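Local coordinates for endoglucanase (Thermotoga maritima, PDB 1VHO), which probably acts as an aminopeptidase of the M42 family, likely using two divalent metal cations per subunit, despite its endoglucanase name, at residues 225-230 and 298-303; 245-250 and 274-279. All coordinates share one frame; numbering follows the deposited sequence.

Contact 1. Residues 225-230 and 298-303; sequences VMDVTF and TSLISI
Val225 to Thr229 run parallel to Ser299 to Ile303 and are joined to them by five backbone hydrogen bonds, while the two short strand axes diverge by 44° with the twist of the sheet. They are neighbours in the mixed sheet of the catalytic domain characteristic of clan ZnExoPePases, and they illustrate how a buried parallel strand can carry, near its C-terminal end, a residue predicted to bind metal. Val225 and Asp227 each bond with both their N-H and their carbonyl, from Val225 N to Ser299 O (2.9 Å) onward, and Thr229 N closes the series on Ile303 O (3.0 Å). The donor approaches Ser299 O almost end-on, whereas at Ile303 O it stands above the carbonyl plane.

Side chains alternate between two faces. Met226, Val228, Ile301 and Ile303 occupy the one packed by helices 171-187 and 317-333. The selenomethionine chain at Met226 is bent at both chi2 and chi3, which brings its CE methyl back within 4.2 Å of Ile301 CB; the two side chains run side by side, pointing the same way.

On the other face, Leu300 turns its CD1 back under the first strand, 3.5 Å from Val225 O and 3.9 Å from Asp227 CB, and Val225 CG1 meets the same methyl, Leu300 CD1, at 4.0 Å, the two side chains crossing at a slant. Asp227 is predicted to bind the first zinc. Its CG lies roughly anti to the backbone N (chi1 -152°), and the carboxylate is positioned from two sources: OD1 takes a weak bond from Val228 N and a salt bridge from Arg281. Beyond it, the Thr229 CG2 methyl rests on Ser302 CB at 3.9 Å, and Ser302 OG comes within 3.4 Å of Asp227 CB.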
loop_
_atom_site.group_PDB
_atom_site.type_symbol
_atom_site.label_atom_id
_atom_site.label_comp_id
_atom_site.label_asym_id
_atom_site.label_seq_id
_atom_site.Cartn_x
_atom_site.Cartn_y
_atom_site.Cartn_z
ATOM N N VAL A 225 8.255 9.545 -2.231
ATOM C CA VAL A 225 6.916 8.958 -2.145
ATOM C C VAL A 225 6.958 7.592 -2.816
ATOM O O VAL A 225 7.454 7.481 -3.922
ATOM C CB VAL A 225 5.854 9.836 -2.846
ATOM C CG1 VAL A 225 4.516 9.142 -2.985
ATOM C CG2 VAL A 225 5.707 11.162 -2.108
HETATM N N MSE A 226 6.369 6.590 -2.159
HETATM C CA MSE A 226 6.377 5.249 -2.715
HETATM C C MSE A 226 5.100 5.018 -3.532
HETATM O O MSE A 226 4.021 5.410 -3.075
HETATM C CB MSE A 226 6.312 4.228 -1.562
HETATM C CG MSE A 226 7.436 4.244 -0.563
HETATM SE SE MSE A 226 9.036 3.563 -1.376
HETATM C CE MSE A 226 9.808 5.201 -2.000
ATOM N N ASP A 227 5.222 4.199 -4.558
ATOM C CA ASP A 227 4.032 3.845 -5.330
ATOM C C ASP A 227 4.338 2.491 -5.979
ATOM O O ASP A 227 5.356 1.869 -5.647
ATOM C CB ASP A 227 3.729 4.899 -6.392
ATOM C CG ASP A 227 2.254 4.988 -6.753
ATOM O OD1 ASP A 227 1.462 4.047 -6.509
ATOM O OD2 ASP A 227 1.848 6.037 -7.295
ATOM N N VAL A 228 3.427 2.016 -6.804
ATOM C CA VAL A 228 3.657 0.771 -7.536
ATOM C C VAL A 228 3.341 1.069 -9.016
ATOM O O VAL A 228 2.610 2.039 -9.279
ATOM C CB VAL A 228 2.796 -0.421 -7.082
ATOM C CG1 VAL A 228 3.257 -0.895 -5.675
ATOM C CG2 VAL A 228 1.338 0.014 -7.029
ATOM N N THR A 229 3.904 0.258 -9.898
ATOM C CA THR A 229 3.603 0.485 -11.328
ATOM C C THR A 229 3.808 -0.791 -12.109
ATOM O O THR A 229 4.410 -1.762 -11.676
ATOM C CB THR A 229 4.621 1.535 -11.868
ATOM O OG1 THR A 229 4.202 2.021 -13.149
ATOM C CG2 THR A 229 6.006 0.900 -12.050
ATOM N N PHE A 230 3.426 -0.790 -13.387
ATOM C CA PHE A 230 3.800 -1.940 -14.242
ATOM C C PHE A 230 3.630 -1.492 -15.694
ATOM O O PHE A 230 4.611 -1.332 -16.408
ATOM C CB PHE A 230 3.067 -3.236 -13.966
ATOM C CG PHE A 230 3.776 -4.445 -14.554
ATOM C CD1 PHE A 230 5.038 -4.802 -14.100
ATOM C CD2 PHE A 230 3.186 -5.178 -15.564
ATOM C CE1 PHE A 230 5.702 -5.886 -14.667
ATOM C CE2 PHE A 230 3.857 -6.253 -16.151
ATOM C CZ PHE A 230 5.116 -6.601 -15.701
ATOM N N THR A 298 10.819 16.608 -4.181
ATOM C CA THR A 298 10.254 15.268 -4.134
ATOM C C THR A 298 10.629 14.334 -5.264
ATOM O O THR A 298 10.910 14.693 -6.408
ATOM C CB THR A 298 8.709 15.368 -4.066
ATOM O OG1 THR A 298 8.296 16.285 -3.030
ATOM C CG2 THR A 298 8.083 14.026 -3.684
ATOM N N SER A 299 10.719 13.048 -4.899
ATOM C CA SER A 299 11.011 11.983 -5.832
ATOM C C SER A 299 9.904 10.918 -5.716
ATOM O O SER A 299 9.430 10.693 -4.595
ATOM C CB SER A 299 12.370 11.337 -5.521
ATOM O OG SER A 299 12.514 10.158 -6.326
ATOM N N LEU A 300 9.514 10.302 -6.813
ATOM C CA LEU A 300 8.541 9.221 -6.829
ATOM C C LEU A 300 9.280 7.946 -7.240
ATOM O O LEU A 300 9.996 7.930 -8.241
ATOM C CB LEU A 300 7.424 9.454 -7.840
ATOM C CG LEU A 300 6.403 8.276 -7.967
ATOM C CD1 LEU A 300 5.491 8.361 -6.736
ATOM C CD2 LEU A 300 5.634 8.484 -9.255
ATOM N N ILE A 301 9.231 6.904 -6.411
ATOM C CA ILE A 301 9.901 5.644 -6.728
ATOM C C ILE A 301 8.866 4.524 -6.537
ATOM O O ILE A 301 8.244 4.474 -5.472
ATOM C CB ILE A 301 11.172 5.371 -5.932
ATOM C CG1 ILE A 301 12.160 6.556 -6.035
ATOM C CG2 ILE A 301 11.887 4.120 -6.456
ATOM C CD1 ILE A 301 13.354 6.489 -5.156
ATOM N N SER A 302 8.784 3.633 -7.490
ATOM C CA SER A 302 7.791 2.591 -7.509
ATOM C C SER A 302 8.314 1.173 -7.569
ATOM O O SER A 302 9.362 0.898 -8.153
ATOM C CB SER A 302 6.876 2.763 -8.773
ATOM O OG SER A 302 6.162 4.008 -8.655
ATOM N N ILE A 303 7.499 0.278 -6.977
ATOM C CA ILE A 303 7.795 -1.161 -7.028
ATOM C C ILE A 303 6.991 -1.777 -8.185
ATOM O O ILE A 303 5.773 -1.526 -8.290
ATOM C CB ILE A 303 7.350 -1.787 -5.689
ATOM C CG1 ILE A 303 8.311 -1.393 -4.553
ATOM C CG2 ILE A 303 7.290 -3.322 -5.815
ATOM C CD1 ILE A 303 9.761 -1.820 -4.715
#

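Contact 2. Residues 245-250 and 274-279; sequences GPVIGL and QEEAVG
The carboxylate of Glu276 has the CG1 methyl of Val247 over one face, 3.7 Å from Glu276 CD and almost equally far from both oxygens, and Gly279 CA against the opposite face. A side chain on Gly279 would run into Glu276 OE2, and its backbone angles also call for glycine. The other methyl, Val247 CG2, lies over a face of the Gln274 amide, 4.2 Å from Gln274 NE2. At its rim that amide gives a nearly straight bond from NE2 to Gly245 O (2.9 Å), which lies in the amide plane and receives the N-H on a lone pair; NE2 also reaches the carbonyl of Glu241. A leucine in place of Gln274 would probably leave the carbonyls of Gly245 and Glu241 without this shared donor and the loop at Gly245 less firmly tied to the strand.

Strands 247-249 and 274-276 are the two parallel arms of a beta-alpha-beta crossover whose helix, 256-268, covers Ile248 and Leu250. Backbone bonds begin with Gln274 N to Pro246 O (2.8 Å) and end with Leu250 N to Glu276 O (3.0 Å). From there Leu250 reaches back, its CD1 against the aliphatic part of Glu275, 3.7 Å from Glu275 CG. The Glu276 CG lies between the backbone N and the carbonyl carbon (chi1 68°), and the chain extends from there across Val247 at about a right angle, which lays the carboxylate against the methyl. Glu276 OE1 bonds to Thr229 OG1, while a water donates one hydrogen to Glu276 OE2 (2.6 Å) and the other to Val247 O (2.8 Å).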
loop_
_atom_site.group_PDB
_atom_site.type_symbol
_atom_site.label_atom_id
_atom_site.label_comp_id
_atom_site.label_asym_id
_atom_site.label_seq_id
_atom_site.Cartn_x
_atom_site.Cartn_y
_atom_site.Cartn_z
ATOM N N GLY A 245 14.328 -4.209 -10.648
ATOM C CA GLY A 245 14.550 -3.062 -9.773
ATOM C C GLY A 245 13.431 -2.059 -9.634
ATOM O O GLY A 245 12.434 -2.017 -10.394
ATOM N N PRO A 246 13.559 -1.165 -8.644
ATOM C CA PRO A 246 12.616 -0.116 -8.384
ATOM C C PRO A 246 12.612 0.858 -9.577
ATOM O O PRO A 246 13.597 0.941 -10.337
ATOM C CB PRO A 246 13.045 0.548 -7.104
ATOM C CG PRO A 246 14.481 0.183 -6.936
ATOM C CD PRO A 246 14.696 -1.117 -7.667
ATOM N N VAL A 247 11.457 1.459 -9.751
ATOM C CA VAL A 247 11.214 2.316 -10.906
ATOM C C VAL A 247 11.195 3.790 -10.558
ATOM O O VAL A 247 10.366 4.317 -9.800
ATOM C CB VAL A 247 9.850 1.957 -11.543
ATOM C CG1 VAL A 247 9.684 2.725 -12.869
ATOM C CG2 VAL A 247 9.717 0.454 -11.772
ATOM N N ILE A 248 12.197 4.499 -11.124
ATOM C CA ILE A 248 12.306 5.919 -10.847
ATOM C C ILE A 248 11.296 6.701 -11.685
ATOM O O ILE A 248 11.370 6.555 -12.920
ATOM C CB ILE A 248 13.738 6.407 -11.290
ATOM C CG1 ILE A 248 14.795 5.638 -10.480
ATOM C CG2 ILE A 248 13.821 7.910 -11.111
ATOM C CD1 ILE A 248 14.582 5.807 -8.967
ATOM N N GLY A 249 10.441 7.474 -11.067
ATOM C CA GLY A 249 9.479 8.334 -11.761
ATOM C C GLY A 249 10.238 9.562 -12.288
ATOM O O GLY A 249 11.020 10.206 -11.583
ATOM N N LEU A 250 9.947 9.935 -13.552
ATOM C CA LEU A 250 10.651 11.102 -14.113
ATOM C C LEU A 250 9.662 12.157 -14.590
ATOM O O LEU A 250 9.951 12.898 -15.547
ATOM C CB LEU A 250 11.521 10.616 -15.294
ATOM C CG LEU A 250 12.671 9.695 -14.899
ATOM C CD1 LEU A 250 13.292 8.998 -16.100
ATOM C CD2 LEU A 250 13.726 10.480 -14.113
ATOM N N GLN A 274 14.897 0.883 -12.800
ATOM C CA GLN A 274 14.141 0.975 -14.059
ATOM C C GLN A 274 13.599 2.398 -14.057
ATOM O O GLN A 274 13.825 3.091 -13.048
ATOM C CB GLN A 274 12.983 -0.039 -14.057
ATOM C CG GLN A 274 13.465 -1.470 -14.123
ATOM C CD GLN A 274 12.372 -2.499 -14.163
ATOM O OE1 GLN A 274 11.996 -2.909 -15.255
ATOM N NE2 GLN A 274 11.857 -2.988 -13.011
ATOM N N GLU A 275 12.940 2.873 -15.127
ATOM C CA GLU A 275 12.426 4.218 -15.047
ATOM C C GLU A 275 11.115 4.324 -15.833
ATOM O O GLU A 275 10.773 3.433 -16.593
ATOM C CB GLU A 275 13.445 5.248 -15.502
ATOM C CG GLU A 275 13.590 5.390 -16.992
ATOM C CD GLU A 275 14.105 4.176 -17.707
ATOM O OE1 GLU A 275 13.352 3.606 -18.517
ATOM O OE2 GLU A 275 15.269 3.782 -17.484
ATOM N N GLU A 276 10.379 5.385 -15.576
ATOM C CA GLU A 276 9.113 5.597 -16.301
ATOM C C GLU A 276 8.949 7.094 -16.490
ATOM O O GLU A 276 9.364 7.885 -15.638
ATOM C CB GLU A 276 7.960 4.930 -15.560
ATOM C CG GLU A 276 7.607 5.556 -14.217
ATOM C CD GLU A 276 6.584 4.697 -13.453
ATOM O OE1 GLU A 276 5.884 3.858 -14.067
ATOM O OE2 GLU A 276 6.521 4.813 -12.229
ATOM N N ALA A 277 8.386 7.532 -17.612
ATOM C CA ALA A 277 8.246 8.941 -17.920
ATOM C C ALA A 277 7.408 9.698 -16.911
ATOM O O ALA A 277 7.707 10.846 -16.648
ATOM C CB ALA A 277 7.620 9.140 -19.316
ATOM N N VAL A 278 6.308 9.131 -16.419
ATOM C CA VAL A 278 5.524 9.879 -15.434
ATOM C C VAL A 278 5.395 9.032 -14.166
ATOM O O VAL A 278 6.231 9.134 -13.270
ATOM C CB VAL A 278 4.151 10.288 -15.979
ATOM C CG1 VAL A 278 3.296 10.966 -14.914
ATOM C CG2 VAL A 278 4.290 11.229 -17.182
ATOM N N GLY A 279 4.451 8.122 -14.132
ATOM C CA GLY A 279 4.232 7.270 -12.969
ATOM C C GLY A 279 3.232 7.880 -11.997
ATOM O O GLY A 279 2.760 9.016 -12.140
HETATM O O HOH W 1 7.903 5.569 -10.170
#

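Both contacts belong to one mixed sheet and pair parallel strands, but strand 297-304 of contact 1 runs antiparallel to strand 247-249 of contact 2, and a probable bond from Val247 N to Ser302 O joins them. Contact 1 lies in the interior, about 11 Å from the chain's centre, and every touching residue is buried. Contact 2 is centred about 17 Å out, includes 274-276, one of the sheet's two edge strands within the chain, and has an exposed margin at Glu275 and Val278. Chemistry follows place: contact 1 mixes aliphatic side chains with small hydroxyls and one acid predicted to bind metal, whereas contact 2 draws on a side-chain amide, a glutamate and a bridging water.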